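Local structure of putative decarboxylase involved in desferrioxamine biosynthesis (Erwinia amylovora, 5O5C) at residues I453-A467 with V497-V509. The protein probably decarboxylates lysine with the help of pyridoxal 5'-phosphate, as a step in the biosynthesis of the siderophore desferrioxamine. Residues are numbered along the deposited sequence; the frame is centred on the assembly and turned at random.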
loop_
_atom_site.group_PDB
_atom_site.type_symbol
_atom_site.label_atom_id
_atom_site.label_comp_id
_atom_site.label_asym_id
_atom_site.label_seq_id
_atom_site.Cartn_x
_atom_site.Cartn_y
_atom_site.Cartn_z
ATOM N N ILE B 453 -35.573 0.680 -12.410
ATOM C CA ILE B 453 -36.233 0.089 -11.287
ATOM C C ILE B 453 -35.159 -0.608 -10.410
ATOM O O ILE B 453 -35.204 -0.468 -9.231
ATOM C CB ILE B 453 -37.452 -0.798 -11.721
ATOM C CG1 ILE B 453 -38.531 -0.761 -10.641
ATOM C CG2 ILE B 453 -37.050 -2.218 -12.050
ATOM C CD1 ILE B 453 -39.621 -1.817 -10.761
ATOM N N ASN B 454 -34.160 -1.283 -10.983
ATOM C CA ASN B 454 -33.169 -2.002 -10.145
ATOM C C ASN B 454 -32.133 -1.082 -9.496
ATOM O O ASN B 454 -31.754 -1.299 -8.334
ATOM C CB ASN B 454 -32.486 -3.095 -10.957
ATOM C CG ASN B 454 -33.378 -4.301 -11.160
ATOM O OD1 ASN B 454 -33.418 -5.175 -10.329
ATOM N ND2 ASN B 454 -34.092 -4.341 -12.266
ATOM N N THR B 455 -31.688 -0.065 -10.229
ATOM C CA THR B 455 -30.838 0.975 -9.651
ATOM C C THR B 455 -31.547 1.730 -8.549
ATOM O O THR B 455 -30.890 2.090 -7.599
ATOM C CB THR B 455 -30.252 1.986 -10.673
ATOM O OG1 THR B 455 -29.418 2.910 -9.969
ATOM C CG2 THR B 455 -31.311 2.801 -11.416
ATOM N N ASN B 456 -32.868 1.955 -8.647
ATOM C CA ASN B 456 -33.580 2.529 -7.511
ATOM C C ASN B 456 -33.782 1.576 -6.359
ATOM O O ASN B 456 -33.794 2.027 -5.256
ATOM C CB ASN B 456 -34.888 3.188 -7.921
ATOM C CG ASN B 456 -34.642 4.416 -8.780
ATOM O OD1 ASN B 456 -33.908 5.318 -8.387
ATOM N ND2 ASN B 456 -35.177 4.410 -9.979
ATOM N N ILE B 457 -33.916 0.268 -6.602
ATOM C CA ILE B 457 -33.983 -0.663 -5.495
ATOM C C ILE B 457 -32.712 -0.599 -4.666
ATOM O O ILE B 457 -32.756 -0.520 -3.456
ATOM C CB ILE B 457 -34.190 -2.113 -5.949
ATOM C CG1 ILE B 457 -35.644 -2.342 -6.419
ATOM C CG2 ILE B 457 -33.850 -3.051 -4.827
ATOM C CD1 ILE B 457 -35.821 -3.628 -7.153
ATOM N N ARG B 458 -31.555 -0.663 -5.296
ATOM C CA ARG B 458 -30.297 -0.611 -4.502
ATOM C C ARG B 458 -30.160 0.673 -3.678
ATOM O O ARG B 458 -29.719 0.657 -2.492
ATOM C CB ARG B 458 -29.123 -0.807 -5.437
ATOM C CG ARG B 458 -27.765 -0.328 -4.951
ATOM C CD ARG B 458 -26.783 -0.694 -6.052
ATOM N NE ARG B 458 -25.434 -0.136 -5.920
ATOM C CZ ARG B 458 -24.579 -0.452 -4.965
ATOM N NH1 ARG B 458 -24.968 -1.242 -3.995
ATOM N NH2 ARG B 458 -23.353 0.044 -4.948
ATOM N N LYS B 459 -30.523 1.794 -4.302
ATOM C CA LYS B 459 -30.454 3.090 -3.619
ATOM C C LYS B 459 -31.432 3.078 -2.443
ATOM O O LYS B 459 -31.075 3.421 -1.333
ATOM C CB LYS B 459 -30.661 4.253 -4.621
ATOM C CG LYS B 459 -29.375 4.577 -5.393
ATOM C CD LYS B 459 -29.327 6.013 -5.919
ATOM C CE LYS B 459 -30.271 6.235 -7.095
ATOM N NZ LYS B 459 -29.730 7.232 -8.065
ATOM N N ALA B 460 -32.642 2.556 -2.638
ATOM C CA ALA B 460 -33.563 2.492 -1.509
ATOM C C ALA B 460 -32.980 1.577 -0.423
ATOM O O ALA B 460 -32.920 1.967 0.740
ATOM C CB ALA B 460 -34.920 2.007 -1.958
ATOM N N VAL B 461 -32.509 0.387 -0.786
ATOM C CA VAL B 461 -32.034 -0.558 0.243
ATOM C C VAL B 461 -30.940 0.132 1.071
ATOM O O VAL B 461 -30.952 0.069 2.308
ATOM C CB VAL B 461 -31.517 -1.886 -0.368
ATOM C CG1 VAL B 461 -30.773 -2.718 0.675
ATOM C CG2 VAL B 461 -32.661 -2.705 -0.912
ATOM N N PHE B 462 -30.047 0.845 0.376
ATOM C CA PHE B 462 -28.979 1.595 1.012
ATOM C C PHE B 462 -29.478 2.680 1.951
ATOM O O PHE B 462 -29.092 2.685 3.082
ATOM C CB PHE B 462 -28.021 2.190 -0.022
ATOM C CG PHE B 462 -26.632 2.449 0.495
ATOM C CD1 PHE B 462 -25.960 1.502 1.279
ATOM C CD2 PHE B 462 -25.953 3.616 0.125
ATOM C CE1 PHE B 462 -24.650 1.713 1.707
ATOM C CE2 PHE B 462 -24.644 3.845 0.586
ATOM C CZ PHE B 462 -24.004 2.887 1.375
ATOM N N ARG B 463 -30.417 3.500 1.494
ATOM C CA ARG B 463 -31.006 4.588 2.282
ATOM C C ARG B 463 -31.714 4.042 3.541
ATOM O O ARG B 463 -31.540 4.575 4.635
ATOM C CB ARG B 463 -31.960 5.388 1.385
ATOM C CG ARG B 463 -32.625 6.608 1.987
ATOM C CD ARG B 463 -31.572 7.629 2.362
ATOM N NE ARG B 463 -32.123 8.905 2.762
ATOM C CZ ARG B 463 -31.468 9.832 3.469
ATOM N NH1 ARG B 463 -30.214 9.653 3.873
ATOM N NH2 ARG B 463 -32.075 10.966 3.748
ATOM N N SER B 464 -32.437 2.929 3.391
ATOM C CA SER B 464 -33.055 2.274 4.517
ATOM C C SER B 464 -32.046 1.733 5.500
ATOM O O SER B 464 -32.426 1.421 6.595
ATOM C CB SER B 464 -33.930 1.098 4.090
ATOM O OG SER B 464 -33.174 -0.146 4.016
ATOM N N GLY B 465 -30.808 1.498 5.062
ATOM C CA GLY B 465 -29.786 0.901 5.889
ATOM C C GLY B 465 -29.996 -0.542 6.295
ATOM O O GLY B 465 -29.110 -1.124 6.922
ATOM N N ASN B 466 -31.147 -1.149 5.931
ATOM C CA ASN B 466 -31.520 -2.391 6.548
ATOM C C ASN B 466 -30.709 -3.523 5.930
ATOM O O ASN B 466 -30.631 -4.585 6.478
ATOM C CB ASN B 466 -33.030 -2.636 6.551
ATOM C CG ASN B 466 -33.817 -1.660 7.465
ATOM O OD1 ASN B 466 -33.588 -1.522 8.678
ATOM N ND2 ASN B 466 -34.784 -1.019 6.874
ATOM N N ALA B 467 -30.073 -3.263 4.798
ATOM C CA ALA B 467 -29.075 -4.140 4.245
ATOM C C ALA B 467 -28.201 -3.385 3.247
ATOM O O ALA B 467 -28.532 -2.283 2.816
ATOM C CB ALA B 467 -29.751 -5.306 3.571
ATOM N N VAL B 497 -33.405 -9.977 3.030
ATOM C CA VAL B 497 -32.822 -8.976 2.110
ATOM C C VAL B 497 -33.550 -9.109 0.765
ATOM O O VAL B 497 -33.981 -8.116 0.166
ATOM C CB VAL B 497 -31.282 -9.106 1.974
ATOM C CG1 VAL B 497 -30.697 -8.006 1.094
ATOM C CG2 VAL B 497 -30.591 -9.015 3.324
ATOM N N ILE B 498 -33.763 -10.336 0.350
ATOM C CA ILE B 498 -34.626 -10.601 -0.790
ATOM C C ILE B 498 -35.968 -9.894 -0.656
ATOM O O ILE B 498 -36.414 -9.332 -1.630
ATOM C CB ILE B 498 -34.860 -12.088 -1.032
ATOM C CG1 ILE B 498 -33.535 -12.741 -1.398
ATOM C CG2 ILE B 498 -35.891 -12.272 -2.142
ATOM C CD1 ILE B 498 -33.596 -14.249 -1.492
ATOM N N ALA B 499 -36.577 -9.898 0.539
ATOM C CA ALA B 499 -37.906 -9.285 0.745
ATOM C C ALA B 499 -37.859 -7.771 0.641
ATOM O O ALA B 499 -38.791 -7.119 0.134
ATOM C CB ALA B 499 -38.483 -9.689 2.091
ATOM N N LEU B 500 -36.767 -7.214 1.160
ATOM C CA LEU B 500 -36.433 -5.810 0.998
ATOM C C LEU B 500 -36.256 -5.408 -0.468
ATOM O O LEU B 500 -36.823 -4.430 -0.942
ATOM C CB LEU B 500 -35.145 -5.530 1.781
ATOM C CG LEU B 500 -34.955 -4.149 2.354
ATOM C CD1 LEU B 500 -36.118 -3.781 3.255
ATOM C CD2 LEU B 500 -33.634 -4.132 3.119
ATOM N N ILE B 501 -35.487 -6.188 -1.190
ATOM C CA ILE B 501 -35.333 -5.982 -2.616
ATOM C C ILE B 501 -36.694 -5.964 -3.327
ATOM O O ILE B 501 -36.971 -5.023 -4.080
ATOM C CB ILE B 501 -34.424 -7.041 -3.207
ATOM C CG1 ILE B 501 -32.969 -6.776 -2.778
ATOM C CG2 ILE B 501 -34.462 -7.083 -4.717
ATOM C CD1 ILE B 501 -32.129 -8.006 -2.952
ATOM N N VAL B 502 -37.527 -6.981 -3.084
ATOM C CA VAL B 502 -38.862 -7.039 -3.722
ATOM C C VAL B 502 -39.859 -6.012 -3.135
ATOM O O VAL B 502 -40.676 -5.493 -3.871
ATOM C CB VAL B 502 -39.474 -8.474 -3.787
ATOM C CG1 VAL B 502 -38.550 -9.465 -4.467
ATOM C CG2 VAL B 502 -39.847 -8.982 -2.422
ATOM N N HIS B 503 -39.777 -5.674 -1.844
ATOM C CA HIS B 503 -40.558 -4.559 -1.313
ATOM C C HIS B 503 -40.266 -3.272 -2.102
ATOM O O HIS B 503 -41.145 -2.710 -2.735
ATOM C CB HIS B 503 -40.334 -4.360 0.206
ATOM C CG HIS B 503 -41.092 -3.195 0.771
ATOM N ND1 HIS B 503 -40.480 -2.167 1.455
ATOM C CD2 HIS B 503 -42.399 -2.867 0.698
ATOM C CE1 HIS B 503 -41.386 -1.270 1.802
ATOM N NE2 HIS B 503 -42.553 -1.659 1.333
ATOM N N TYR B 504 -39.001 -2.860 -2.156
ATOM C CA TYR B 504 -38.656 -1.613 -2.871
ATOM C C TYR B 504 -38.940 -1.678 -4.394
ATOM O O TYR B 504 -39.263 -0.665 -5.000
ATOM C CB TYR B 504 -37.222 -1.180 -2.578
ATOM C CG TYR B 504 -37.037 -0.770 -1.145
ATOM C CD1 TYR B 504 -37.803 0.246 -0.582
ATOM C CD2 TYR B 504 -36.107 -1.398 -0.341
ATOM C CE1 TYR B 504 -37.633 0.636 0.722
ATOM C CE2 TYR B 504 -35.934 -1.014 0.976
ATOM C CZ TYR B 504 -36.691 -0.005 1.504
ATOM O OH TYR B 504 -36.508 0.337 2.827
ATOM N N GLY B 505 -38.824 -2.864 -4.979
ATOM C CA GLY B 505 -39.140 -3.077 -6.366
ATOM C C GLY B 505 -40.624 -2.897 -6.588
ATOM O O GLY B 505 -41.041 -2.073 -7.427
ATOM N N ARG B 506 -41.434 -3.619 -5.810
ATOM C CA ARG B 506 -42.873 -3.414 -5.910
ATOM C C ARG B 506 -43.262 -1.949 -5.600
ATOM O O ARG B 506 -44.166 -1.435 -6.202
ATOM C CB ARG B 506 -43.644 -4.388 -5.031
ATOM C CG ARG B 506 -43.361 -5.829 -5.372
ATOM C CD ARG B 506 -43.804 -6.762 -4.275
ATOM N NE ARG B 506 -43.680 -8.140 -4.731
ATOM C CZ ARG B 506 -43.825 -9.212 -3.961
ATOM N NH1 ARG B 506 -44.185 -9.096 -2.690
ATOM N NH2 ARG B 506 -43.682 -10.412 -4.477
ATOM N N GLU B 507 -42.608 -1.312 -4.646
ATOM C CA GLU B 507 -42.766 0.118 -4.409
ATOM C C GLU B 507 -42.473 1.013 -5.644
ATOM O O GLU B 507 -43.158 1.996 -5.873
ATOM C CB GLU B 507 -41.883 0.554 -3.265
ATOM C CG GLU B 507 -41.712 2.064 -3.172
ATOM C CD GLU B 507 -41.277 2.555 -1.813
ATOM O OE1 GLU B 507 -41.386 1.815 -0.821
ATOM O OE2 GLU B 507 -40.826 3.708 -1.758
ATOM N N GLN B 508 -41.464 0.671 -6.429
ATOM C CA GLN B 508 -41.220 1.387 -7.672
ATOM C C GLN B 508 -42.381 1.197 -8.685
ATOM O O GLN B 508 -42.765 2.134 -9.372
ATOM C CB GLN B 508 -39.889 0.942 -8.289
ATOM C CG GLN B 508 -38.613 1.199 -7.471
ATOM C CD GLN B 508 -38.294 2.666 -7.241
ATOM O OE1 GLN B 508 -38.382 3.466 -8.139
ATOM N NE2 GLN B 508 -37.927 3.011 -6.032
ATOM N N VAL B 509 -42.941 -0.009 -8.757
ATOM C CA VAL B 509 -44.028 -0.341 -9.708
ATOM C C VAL B 509 -45.310 0.307 -9.238
ATOM O O VAL B 509 -45.996 0.890 -10.029
ATOM C CB VAL B 509 -44.275 -1.878 -9.824
ATOM C CG1 VAL B 509 -45.502 -2.231 -10.702
ATOM C CG2 VAL B 509 -43.028 -2.576 -10.339
#
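Two helices of the C-terminal small domain of this fold-type I decarboxylase, 448-464 and 491-510, pack side by side, their segments crossing at 123° with axes approaching to 8.9 Å. Y504 is the central knob, set in a hole formed by I457, A460, V461 and S464. The methyl group of A460 makes a CH-pi contact over one ring face, CB lying 3.8 Å from the ring centroid, while V461 CG2 meets Y504 CD2 obliquely at 3.7 Å. The phenol OH reaches S464 CB. S464 OG, held between its backbone N and carbonyl carbon (chi1 89°), turns back to its own chain, donating to V461 O (2.8 Å) and, in an ST turn, accepting from N466 N (3.0 Å). Further along, I457 runs its CD1 against the bare backbone of G505, 3.5 Å from CA. I453 CG1 runs alongside Q508 CB, the two side chains pointing opposite ways, and the Q508 amide, brought round by a bend at chi2, lies against N456 CB. At the other end L500 CD2 touches V461 CG1 and N466 CB, and A467 CB meets V497. Beneath the pair, I457 and I501 rest on strand 434-439, I501 and V497 on strand 477-483, and I498 packs against helix 397-420.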